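Local coordinates for protein histidine acid phosphatase (Bifidobacterium longum subsp. infantis, PDB 6RXD) that probably removes phosphate groups from inositol phosphates such as phytate, and perhaps from 2,3-bisphosphoglycerate, as a histidine acid phosphatase of the MINPP1 subfamily, at residues Y53-A63 with F81-T89; N92-Q103 with A316-H326. All coordinates share one frame; numbering follows the deposited sequence.

Contact 1: Y53-A63 with F81-T89; sequences YKYDALLMRMA and FVKNLSGIT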
loop_
_atom_site.group_PDB
_atom_site.type_symbol
_atom_site.label_atom_id
_atom_site.label_comp_id
_atom_site.label_asym_id
_atom_site.label_seq_id
_atom_site.Cartn_x
_atom_site.Cartn_y
_atom_site.Cartn_z
ATOM N N TYR A 53 -6.710 -4.884 -18.667
ATOM C CA TYR A 53 -8.030 -4.744 -19.265
ATOM C C TYR A 53 -8.854 -5.939 -18.810
ATOM O O TYR A 53 -8.776 -7.030 -19.393
ATOM C CB TYR A 53 -7.897 -4.675 -20.795
ATOM C CG TYR A 53 -9.186 -4.427 -21.560
ATOM C CD1 TYR A 53 -10.037 -3.374 -21.231
ATOM C CD2 TYR A 53 -9.536 -5.238 -22.630
ATOM C CE1 TYR A 53 -11.224 -3.160 -21.946
ATOM C CE2 TYR A 53 -10.698 -5.031 -23.346
ATOM C CZ TYR A 53 -11.539 -3.990 -23.006
ATOM O OH TYR A 53 -12.702 -3.801 -23.733
ATOM N N LYS A 54 -9.628 -5.739 -17.751
ATOM C CA LYS A 54 -10.235 -6.862 -17.041
ATOM C C LYS A 54 -11.570 -6.477 -16.416
ATOM O O LYS A 54 -12.624 -6.867 -16.931
ATOM C CB LYS A 54 -9.269 -7.402 -15.978
ATOM C CG LYS A 54 -9.815 -8.595 -15.199
ATOM C CD LYS A 54 -8.810 -9.116 -14.157
ATOM C CE LYS A 54 -8.550 -8.092 -13.059
ATOM N NZ LYS A 54 -7.661 -8.658 -11.997
ATOM N N TYR A 55 -11.535 -5.725 -15.316
ATOM C CA TYR A 55 -12.770 -5.296 -14.660
ATOM C C TYR A 55 -13.573 -4.406 -15.601
ATOM O O TYR A 55 -14.803 -4.525 -15.710
ATOM C CB TYR A 55 -12.462 -4.517 -13.380
ATOM C CG TYR A 55 -11.831 -5.349 -12.276
ATOM C CD1 TYR A 55 -12.305 -6.619 -11.975
ATOM C CD2 TYR A 55 -10.746 -4.862 -11.553
ATOM C CE1 TYR A 55 -11.727 -7.378 -10.964
ATOM C CE2 TYR A 55 -10.156 -5.612 -10.544
ATOM C CZ TYR A 55 -10.652 -6.868 -10.256
ATOM O OH TYR A 55 -10.072 -7.611 -9.247
ATOM N N ASP A 56 -12.871 -3.497 -16.269
ATOM C CA ASP A 56 -13.509 -2.635 -17.253
ATOM C C ASP A 56 -13.928 -3.401 -18.507
ATOM O O ASP A 56 -14.981 -3.124 -19.091
ATOM C CB ASP A 56 -12.612 -1.426 -17.608
ATOM C CG ASP A 56 -11.196 -1.818 -18.049
ATOM O OD1 ASP A 56 -10.556 -1.003 -18.749
ATOM O OD2 ASP A 56 -10.691 -2.901 -17.688
ATOM N N ALA A 57 -13.122 -4.387 -18.897
ATOM C CA ALA A 57 -13.455 -5.220 -20.048
ATOM C C ALA A 57 -14.732 -6.011 -19.788
ATOM O O ALA A 57 -15.671 -5.993 -20.592
ATOM C CB ALA A 57 -12.307 -6.168 -20.365
ATOM N N LEU A 58 -14.754 -6.725 -18.666
ATOM C CA LEU A 58 -15.863 -7.630 -18.386
ATOM C C LEU A 58 -17.176 -6.880 -18.234
ATOM O O LEU A 58 -18.227 -7.348 -18.693
ATOM C CB LEU A 58 -15.576 -8.468 -17.134
ATOM C CG LEU A 58 -14.550 -9.590 -17.309
ATOM C CD1 LEU A 58 -14.107 -10.129 -15.962
ATOM C CD2 LEU A 58 -15.152 -10.698 -18.152
ATOM N N LEU A 59 -17.132 -5.715 -17.586
ATOM C CA LEU A 59 -18.350 -4.954 -17.408
ATOM C C LEU A 59 -18.856 -4.366 -18.726
ATOM O O LEU A 59 -20.059 -4.230 -18.919
ATOM C CB LEU A 59 -18.190 -3.887 -16.325
ATOM C CG LEU A 59 -18.162 -4.428 -14.888
ATOM C CD1 LEU A 59 -17.831 -3.298 -13.947
ATOM C CD2 LEU A 59 -19.511 -5.054 -14.499
ATOM N N MET A 60 -17.946 -4.031 -19.640
ATOM C CA MET A 60 -18.381 -3.643 -20.990
ATOM C C MET A 60 -18.985 -4.809 -21.771
ATOM O O MET A 60 -19.944 -4.621 -22.507
ATOM C CB MET A 60 -17.247 -3.002 -21.802
ATOM C CG MET A 60 -17.729 -2.340 -23.104
ATOM S SD MET A 60 -18.775 -0.900 -22.769
ATOM C CE MET A 60 -17.575 0.426 -22.766
ATOM N N ARG A 61 -18.445 -6.018 -21.619
ATOM C CA ARG A 61 -19.074 -7.170 -22.267
ATOM C C ARG A 61 -20.487 -7.375 -21.714
ATOM O O ARG A 61 -21.422 -7.672 -22.463
ATOM C CB ARG A 61 -18.235 -8.447 -22.067
ATOM C CG ARG A 61 -16.777 -8.334 -22.535
ATOM C CD ARG A 61 -16.652 -8.202 -24.065
ATOM N NE ARG A 61 -16.812 -6.817 -24.530
ATOM C CZ ARG A 61 -15.864 -5.885 -24.457
ATOM N NH1 ARG A 61 -14.673 -6.165 -23.932
ATOM N NH2 ARG A 61 -16.104 -4.657 -24.908
ATOM N N MET A 62 -20.652 -7.180 -20.409
ATOM C CA MET A 62 -21.967 -7.301 -19.783
ATOM C C MET A 62 -22.899 -6.217 -20.325
ATOM O O MET A 62 -24.080 -6.474 -20.617
ATOM C CB MET A 62 -21.823 -7.183 -18.258
ATOM C CG MET A 62 -23.120 -7.311 -17.478
ATOM S SD MET A 62 -22.761 -7.251 -15.707
ATOM C CE MET A 62 -24.388 -7.581 -15.038
ATOM N N ALA A 63 -22.355 -5.015 -20.497
ATOM C CA ALA A 63 -23.132 -3.884 -20.979
ATOM C C ALA A 63 -23.621 -4.130 -22.392
ATOM O O ALA A 63 -24.757 -3.776 -22.733
ATOM C CB ALA A 63 -22.294 -2.603 -20.920
ATOM N N PHE A 81 -23.716 4.297 -18.085
ATOM C CA PHE A 81 -22.881 3.158 -17.704
ATOM C C PHE A 81 -21.784 2.931 -18.749
ATOM O O PHE A 81 -20.608 2.792 -18.411
ATOM C CB PHE A 81 -23.757 1.915 -17.545
ATOM C CG PHE A 81 -23.057 0.744 -16.910
ATOM C CD1 PHE A 81 -22.702 0.769 -15.571
ATOM C CD2 PHE A 81 -22.774 -0.385 -17.655
ATOM C CE1 PHE A 81 -22.057 -0.318 -14.993
ATOM C CE2 PHE A 81 -22.146 -1.479 -17.084
ATOM C CZ PHE A 81 -21.789 -1.447 -15.759
ATOM N N VAL A 82 -22.155 2.928 -20.028
ATOM C CA VAL A 82 -21.189 2.730 -21.104
ATOM C C VAL A 82 -20.176 3.884 -21.154
ATOM O O VAL A 82 -18.991 3.683 -21.419
ATOM C CB VAL A 82 -21.903 2.549 -22.471
ATOM C CG1 VAL A 82 -20.891 2.416 -23.606
ATOM C CG2 VAL A 82 -22.823 1.332 -22.433
ATOM N N LYS A 83 -20.638 5.104 -20.878
ATOM C CA LYS A 83 -19.730 6.263 -20.852
ATOM C C LYS A 83 -18.687 6.129 -19.740
ATOM O O LYS A 83 -17.507 6.452 -19.927
ATOM C CB LYS A 83 -20.508 7.569 -20.654
ATOM C CG LYS A 83 -19.615 8.811 -20.599
ATOM C CD LYS A 83 -20.417 10.100 -20.355
ATOM C CE LYS A 83 -19.473 11.298 -20.238
ATOM N NZ LYS A 83 -20.193 12.563 -19.932
ATOM N N ASN A 84 -19.126 5.664 -18.574
ATOM C CA ASN A 84 -18.211 5.510 -17.441
ATOM C C ASN A 84 -17.141 4.475 -17.761
ATOM O O ASN A 84 -15.944 4.696 -17.532
ATOM C CB ASN A 84 -18.977 5.107 -16.169
ATOM C CG ASN A 84 -19.725 6.270 -15.554
ATOM O OD1 ASN A 84 -19.275 7.408 -15.635
ATOM N ND2 ASN A 84 -20.880 5.995 -14.956
ATOM N N LEU A 85 -17.578 3.351 -18.320
ATOM C CA LEU A 85 -16.642 2.274 -18.662
ATOM C C LEU A 85 -15.669 2.714 -19.746
ATOM O O LEU A 85 -14.465 2.531 -19.605
ATOM C CB LEU A 85 -17.387 1.012 -19.107
ATOM C CG LEU A 85 -18.278 0.310 -18.083
ATOM C CD1 LEU A 85 -19.049 -0.814 -18.758
ATOM C CD2 LEU A 85 -17.439 -0.246 -16.971
ATOM N N SER A 86 -16.176 3.317 -20.826
ATOM C CA SER A 86 -15.322 3.803 -21.912
ATOM C C SER A 86 -14.303 4.808 -21.404
ATOM O O SER A 86 -13.146 4.816 -21.822
ATOM C CB SER A 86 -16.168 4.450 -23.011
ATOM O OG SER A 86 -16.976 3.486 -23.645
ATOM N N GLY A 87 -14.748 5.669 -20.487
ATOM C CA GLY A 87 -13.888 6.694 -19.924
ATOM C C GLY A 87 -12.727 6.146 -19.109
ATOM O O GLY A 87 -11.592 6.586 -19.283
ATOM N N ILE A 88 -12.990 5.197 -18.210
ATOM C CA ILE A 88 -11.896 4.662 -17.399
ATOM C C ILE A 88 -10.955 3.801 -18.248
ATOM O O ILE A 88 -9.737 3.768 -18.029
ATOM C CB ILE A 88 -12.390 3.923 -16.122
ATOM C CG1 ILE A 88 -11.225 3.739 -15.139
ATOM C CG2 ILE A 88 -13.027 2.581 -16.464
ATOM C CD1 ILE A 88 -11.655 3.550 -13.695
ATOM N N THR A 89 -11.511 3.134 -19.248
ATOM C CA THR A 89 -10.679 2.361 -20.160
ATOM C C THR A 89 -9.768 3.293 -20.953
ATOM O O THR A 89 -8.563 3.059 -21.061
ATOM C CB THR A 89 -11.553 1.513 -21.082
ATOM O OG1 THR A 89 -12.213 0.525 -20.287
ATOM C CG2 THR A 89 -10.716 0.814 -22.174
HETATM O O HOH W 1 -14.613 -0.786 -20.847
#

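Contact 2: N92-Q103 with A316-H326; sequences NVENGYGMLTGQ and ADMHNENTGDH. With ZN (zinc ion), chain D.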
loop_
_atom_site.group_PDB
_atom_site.type_symbol
_atom_site.label_atom_id
_atom_site.label_comp_id
_atom_site.label_asym_id
_atom_site.label_seq_id
_atom_site.Cartn_x
_atom_site.Cartn_y
_atom_site.Cartn_z
ATOM N N ASN A 92 -6.892 4.556 -18.889
ATOM C CA ASN A 92 -5.869 3.528 -18.739
ATOM C C ASN A 92 -5.073 3.246 -20.004
ATOM O O ASN A 92 -3.865 2.988 -19.942
ATOM C CB ASN A 92 -6.505 2.239 -18.217
ATOM C CG ASN A 92 -6.705 2.273 -16.730
ATOM O OD1 ASN A 92 -5.750 2.089 -15.971
ATOM N ND2 ASN A 92 -7.939 2.529 -16.296
ATOM N N VAL A 93 -5.735 3.308 -21.150
ATOM C CA VAL A 93 -5.044 3.094 -22.414
ATOM C C VAL A 93 -3.994 4.180 -22.610
ATOM O O VAL A 93 -2.851 3.908 -22.986
ATOM C CB VAL A 93 -6.037 3.047 -23.588
ATOM C CG1 VAL A 93 -5.318 3.221 -24.917
ATOM C CG2 VAL A 93 -6.798 1.731 -23.568
ATOM N N GLU A 94 -4.365 5.410 -22.288
ATOM C CA GLU A 94 -3.433 6.521 -22.431
ATOM C C GLU A 94 -2.264 6.447 -21.454
ATOM O O GLU A 94 -1.117 6.707 -21.821
ATOM C CB GLU A 94 -4.168 7.842 -22.248
ATOM C CG GLU A 94 -3.253 9.024 -22.330
ATOM C CD GLU A 94 -3.960 10.291 -21.996
ATOM O OE1 GLU A 94 -3.846 11.259 -22.778
ATOM O OE2 GLU A 94 -4.624 10.324 -20.935
ATOM N N ASN A 95 -2.549 6.106 -20.207
ATOM C CA ASN A 95 -1.502 6.052 -19.197
ATOM C C ASN A 95 -0.654 4.801 -19.302
ATOM O O ASN A 95 0.523 4.807 -18.942
ATOM C CB ASN A 95 -2.101 6.153 -17.799
ATOM C CG ASN A 95 -2.266 7.577 -17.348
ATOM O OD1 ASN A 95 -2.311 8.498 -18.164
ATOM N ND2 ASN A 95 -2.352 7.774 -16.039
ATOM N N GLY A 96 -1.252 3.736 -19.822
ATOM C CA GLY A 96 -0.627 2.434 -19.838
ATOM C C GLY A 96 -1.223 1.699 -18.658
ATOM O O GLY A 96 -1.235 2.219 -17.538
ATOM N N TYR A 97 -1.755 0.511 -18.892
ATOM C CA TYR A 97 -2.305 -0.241 -17.778
ATOM C C TYR A 97 -1.220 -0.550 -16.744
ATOM O O TYR A 97 -0.067 -0.837 -17.101
ATOM C CB TYR A 97 -2.976 -1.514 -18.277
ATOM C CG TYR A 97 -4.386 -1.295 -18.775
ATOM C CD1 TYR A 97 -5.473 -1.512 -17.939
ATOM C CD2 TYR A 97 -4.628 -0.879 -20.080
ATOM C CE1 TYR A 97 -6.773 -1.323 -18.377
ATOM C CE2 TYR A 97 -5.926 -0.683 -20.532
ATOM C CZ TYR A 97 -6.991 -0.912 -19.677
ATOM O OH TYR A 97 -8.285 -0.713 -20.106
ATOM N N GLY A 98 -1.595 -0.437 -15.469
ATOM C CA GLY A 98 -0.718 -0.760 -14.355
ATOM C C GLY A 98 0.200 0.364 -13.918
ATOM O O GLY A 98 0.860 0.263 -12.883
ATOM N N MET A 99 0.243 1.439 -14.697
ATOM C CA MET A 99 1.216 2.500 -14.446
ATOM C C MET A 99 0.799 3.429 -13.309
ATOM O O MET A 99 -0.379 3.495 -12.944
ATOM C CB MET A 99 1.434 3.309 -15.726
ATOM C CG MET A 99 1.955 2.475 -16.862
ATOM S SD MET A 99 3.660 1.978 -16.558
ATOM C CE MET A 99 4.519 3.498 -16.969
ATOM N N LEU A 100 1.776 4.133 -12.738
ATOM C CA LEU A 100 1.503 5.162 -11.737
ATOM C C LEU A 100 0.570 6.188 -12.345
ATOM O O LEU A 100 0.714 6.546 -13.511
ATOM C CB LEU A 100 2.790 5.893 -11.333
ATOM C CG LEU A 100 3.659 5.421 -10.174
ATOM C CD1 LEU A 100 4.630 6.536 -9.794
ATOM C CD2 LEU A 100 2.797 5.035 -8.983
ATOM N N THR A 101 -0.382 6.666 -11.558
ATOM C CA THR A 101 -1.263 7.728 -12.026
ATOM C C THR A 101 -0.656 9.083 -11.670
ATOM O O THR A 101 0.340 9.147 -10.942
ATOM C CB THR A 101 -2.652 7.602 -11.384
ATOM O OG1 THR A 101 -2.545 7.836 -9.978
ATOM C CG2 THR A 101 -3.227 6.214 -11.617
ATOM N N GLY A 102 -1.246 10.165 -12.188
ATOM C CA GLY A 102 -0.817 11.501 -11.820
ATOM C C GLY A 102 -0.902 11.707 -10.318
ATOM O O GLY A 102 -0.023 12.331 -9.712
ATOM N N GLN A 103 -1.965 11.187 -9.713
ATOM C CA GLN A 103 -2.119 11.279 -8.265
ATOM C C GLN A 103 -0.990 10.540 -7.549
ATOM O O GLN A 103 -0.456 11.020 -6.548
ATOM C CB GLN A 103 -3.461 10.668 -7.846
ATOM C CG GLN A 103 -3.705 10.649 -6.336
ATOM C CD GLN A 103 -4.996 9.919 -5.986
ATOM O OE1 GLN A 103 -4.990 8.737 -5.646
ATOM N NE2 GLN A 103 -6.113 10.623 -6.083
ATOM N N ALA A 316 -10.985 6.546 -7.947
ATOM C CA ALA A 316 -10.493 7.532 -6.980
ATOM C C ALA A 316 -8.992 7.746 -7.141
ATOM O O ALA A 316 -8.487 8.859 -6.968
ATOM C CB ALA A 316 -10.815 7.099 -5.558
ATOM N N ASP A 317 -8.276 6.666 -7.441
ATOM C CA ASP A 317 -6.827 6.720 -7.625
ATOM C C ASP A 317 -6.485 7.378 -8.942
ATOM O O ASP A 317 -5.373 7.882 -9.120
ATOM C CB ASP A 317 -6.245 5.303 -7.592
ATOM C CG ASP A 317 -6.345 4.671 -6.225
ATOM O OD1 ASP A 317 -5.943 3.500 -6.088
ATOM O OD2 ASP A 317 -6.810 5.362 -5.286
ATOM N N MET A 318 -7.446 7.373 -9.866
ATOM C CA MET A 318 -7.249 7.960 -11.189
ATOM C C MET A 318 -7.912 9.326 -11.302
ATOM O O MET A 318 -8.314 9.756 -12.391
ATOM C CB MET A 318 -7.770 7.029 -12.291
ATOM C CG MET A 318 -7.122 5.649 -12.245
ATOM S SD MET A 318 -7.484 4.676 -13.724
ATOM C CE MET A 318 -6.464 5.518 -14.940
ATOM N N HIS A 319 -8.028 10.007 -10.170
ATOM C CA HIS A 319 -8.647 11.327 -10.138
ATOM C C HIS A 319 -8.055 12.284 -11.170
ATOM O O HIS A 319 -8.788 13.026 -11.829
ATOM C CB HIS A 319 -8.512 11.914 -8.731
ATOM C CG HIS A 319 -9.132 13.266 -8.584
ATOM N ND1 HIS A 319 -8.441 14.430 -8.838
ATOM C CD2 HIS A 319 -10.383 13.638 -8.220
ATOM C CE1 HIS A 319 -9.238 15.464 -8.632
ATOM N NE2 HIS A 319 -10.422 15.011 -8.258
ATOM N N ASN A 320 -6.732 12.281 -11.317
ATOM C CA ASN A 320 -6.103 13.239 -12.230
ATOM C C ASN A 320 -6.419 12.949 -13.690
ATOM O O ASN A 320 -6.338 13.831 -14.531
ATOM C CB ASN A 320 -4.583 13.293 -12.036
ATOM C CG ASN A 320 -4.187 13.839 -10.682
ATOM O OD1 ASN A 320 -4.947 13.760 -9.721
ATOM N ND2 ASN A 320 -2.987 14.409 -10.604
ATOM N N GLU A 321 -6.753 11.701 -13.985
ATOM C CA GLU A 321 -7.074 11.284 -15.336
ATOM C C GLU A 321 -8.567 11.396 -15.590
ATOM O O GLU A 321 -9.033 11.139 -16.694
ATOM C CB GLU A 321 -6.622 9.828 -15.548
ATOM C CG GLU A 321 -5.097 9.633 -15.560
ATOM C CD GLU A 321 -4.469 9.666 -14.179
ATOM O OE1 GLU A 321 -5.144 9.301 -13.195
ATOM O OE2 GLU A 321 -3.289 10.059 -14.071
ATOM N N ASN A 322 -9.323 11.753 -14.558
ATOM C CA ASN A 322 -10.774 11.845 -14.686
ATOM C C ASN A 322 -11.103 13.244 -15.166
ATOM O O ASN A 322 -11.415 14.130 -14.372
ATOM C CB ASN A 322 -11.429 11.564 -13.330
ATOM C CG ASN A 322 -12.931 11.445 -13.414
ATOM O OD1 ASN A 322 -13.548 11.805 -14.424
ATOM N ND2 ASN A 322 -13.535 10.958 -12.336
ATOM N N THR A 323 -11.016 13.439 -16.475
ATOM C CA THR A 323 -10.916 14.792 -17.001
ATOM C C THR A 323 -11.161 14.840 -18.496
ATOM O O THR A 323 -10.919 13.865 -19.219
ATOM C CB THR A 323 -9.511 15.366 -16.702
ATOM O OG1 THR A 323 -9.464 16.747 -17.072
ATOM C CG2 THR A 323 -8.448 14.602 -17.485
ATOM N N GLY A 324 -11.649 15.989 -18.951
ATOM C CA GLY A 324 -11.840 16.240 -20.366
ATOM C C GLY A 324 -12.594 15.169 -21.126
ATOM O O GLY A 324 -13.749 14.872 -20.833
ATOM N N ASP A 325 -11.902 14.575 -22.091
ATOM C CA ASP A 325 -12.488 13.661 -23.059
ATOM C C ASP A 325 -12.577 12.222 -22.522
ATOM O O ASP A 325 -13.107 11.322 -23.173
ATOM C CB ASP A 325 -11.695 13.780 -24.371
ATOM C CG ASP A 325 -11.977 12.664 -25.350
ATOM O OD1 ASP A 325 -11.106 11.774 -25.481
ATOM O OD2 ASP A 325 -13.054 12.671 -25.995
ATOM N N HIS A 326 -12.082 12.006 -21.310
ATOM C CA HIS A 326 -12.230 10.687 -20.703
ATOM C C HIS A 326 -12.600 10.803 -19.226
ATOM O O HIS A 326 -11.847 10.406 -18.337
ATOM C CB HIS A 326 -11.012 9.763 -20.974
ATOM C CG HIS A 326 -9.680 10.358 -20.611
ATOM N ND1 HIS A 326 -9.261 10.475 -19.306
ATOM C CD2 HIS A 326 -8.658 10.827 -21.372
ATOM C CE1 HIS A 326 -8.052 11.008 -19.267
ATOM N NE2 HIS A 326 -7.662 11.237 -20.506
HETATM ZN ZN ZN D . -6.177 11.656 -21.927
HETATM O O HOH W 2 -4.633 10.238 -10.717
HETATM O O HOH W 3 -5.555 13.667 -7.132
HETATM O O HOH W 4 -7.157 11.593 -24.142
#

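Contact 1: Y53-A63 with F81-T89
Leu85 is the knob of this antiparallel helix pair, set in a hole formed by Asp56, Leu59, Met60 and Ala63. Helices 55-69 and 75-95 follow one another in the chain; their segments run at 153°, with axes 9.7 Å apart. The two methyls of Leu85 divide the hole: CD1 lies against the backbone of the facing helix, 3.5 Å from Met60 N, and CD2 rests on Leu59 CB. Met60 turns back over the knob. Its CG stands anti to the backbone N (chi1 -169°) and the chain then bends twice, which brings CE alongside Leu85 CB at 3.7 Å. One turn on from Leu59 and Met60, Ala63 CB meets Phe81 at the ring edge, 4.0 Å from CD2.

A polar cluster closes the other end. Thr89 OG1 lies 2.7 Å from Asp56 OD1, but Leu85 O is also within reach of the same hydroxyl proton. A water donates to both Asp56 O and Thr89 OG1, tying backbone to side chain between the helices. Asp56 OD1 is hydrogen-bonded to Tyr97 OH, while OD2 turns to the helix start and accepts from Lys54 N at 3.0 Å. With Asp56 replaced by an alanine, Lys54 N and Tyr97 OH would probably lose their shared acceptor group, and Thr89 would be freer to turn.

Further out, Tyr53 reaches Thr89 CG2 through CE1 at 4.0 Å. Ala57 CB covers the centre of one face of its ring, and Asp56 OD1 lies at the ring edge, in plane. The phenol is fixed at its far end by Arg61, itself paired with Glu64: NH1 donates to Tyr53 OH at 3.1 Å, nearly straight at 172° and within the guanidinium plane.

Contact 2: N92-Q103 with A316-H326
A zinc ion and a set of polar bonds join Glu94, Thr101, Gly102 and Gln103 to the 316-326 segment, where helix 301-317 runs out into a 3-10 turn and loop. Glu94, near the end of helix 75-95, grips the metal with both carboxylate oxygens, OE2 at 2.3 Å. His326 NE2 binds zinc at 2.1 Å, its ring nearly perpendicular to the carboxylate (89°), and a water is a further ligand.

Glu321 works on the start of helix 102-118. Its OE2 accepts from Gly102 N at 2.8 Å through the syn lone pair, almost straight at 173°, and Asn95 ND2 adds a weak bond to the same oxygen. The helix start would probably favour the charged carboxylate. Glycine suits position 102, since a beta carbon there would collide with Asn320 ND2. One water gathers four bonds: it donates to Glu321 OE1 and Asp317 O and accepts from Gln103 N and Asn320 N.

Thr101 OG1 donates to Asp317 O at 3.0 Å while capping Gly104 N. Gln103, extended with CG opposite its backbone N, lies along the end of helix 301-317: NE2 reaches Ala316 O at 3.1 Å, bent to 137°, and OE1 bonds Ser47 OG. Met318 crosses Asn92, its SD 3.4 Å from ND2; in that amide ND2 bonds Ile88 O and OD1 accepts from Leu50 N.

The contact thus fastens the turn between helices 75-95 and 102-118 to the end of helix 301-317, with Met318 and His326 packing on helix 75-95 and Leu100 turned to helix 141-157.

The two contacts come in series along the chain, contact 1 closing before contact 2 opens, and their centres lie about 15 Å apart on the same side of the chain's centre. Helix 75-95 is common to both: residues 81-89 pair with helix 55-69, and its last turn carries Glu94 to the zinc. They also touch directly. Tyr97, just beyond the helix, reaches back into contact 1 and packs its OH 3.4 Å from Tyr53 CD1, while Gly87 O lies 3.6 Å from His326 CB. One helix thereby links a sequence-local helix pair to the zinc site and to the end of helix 301-317, more than 200 residues later.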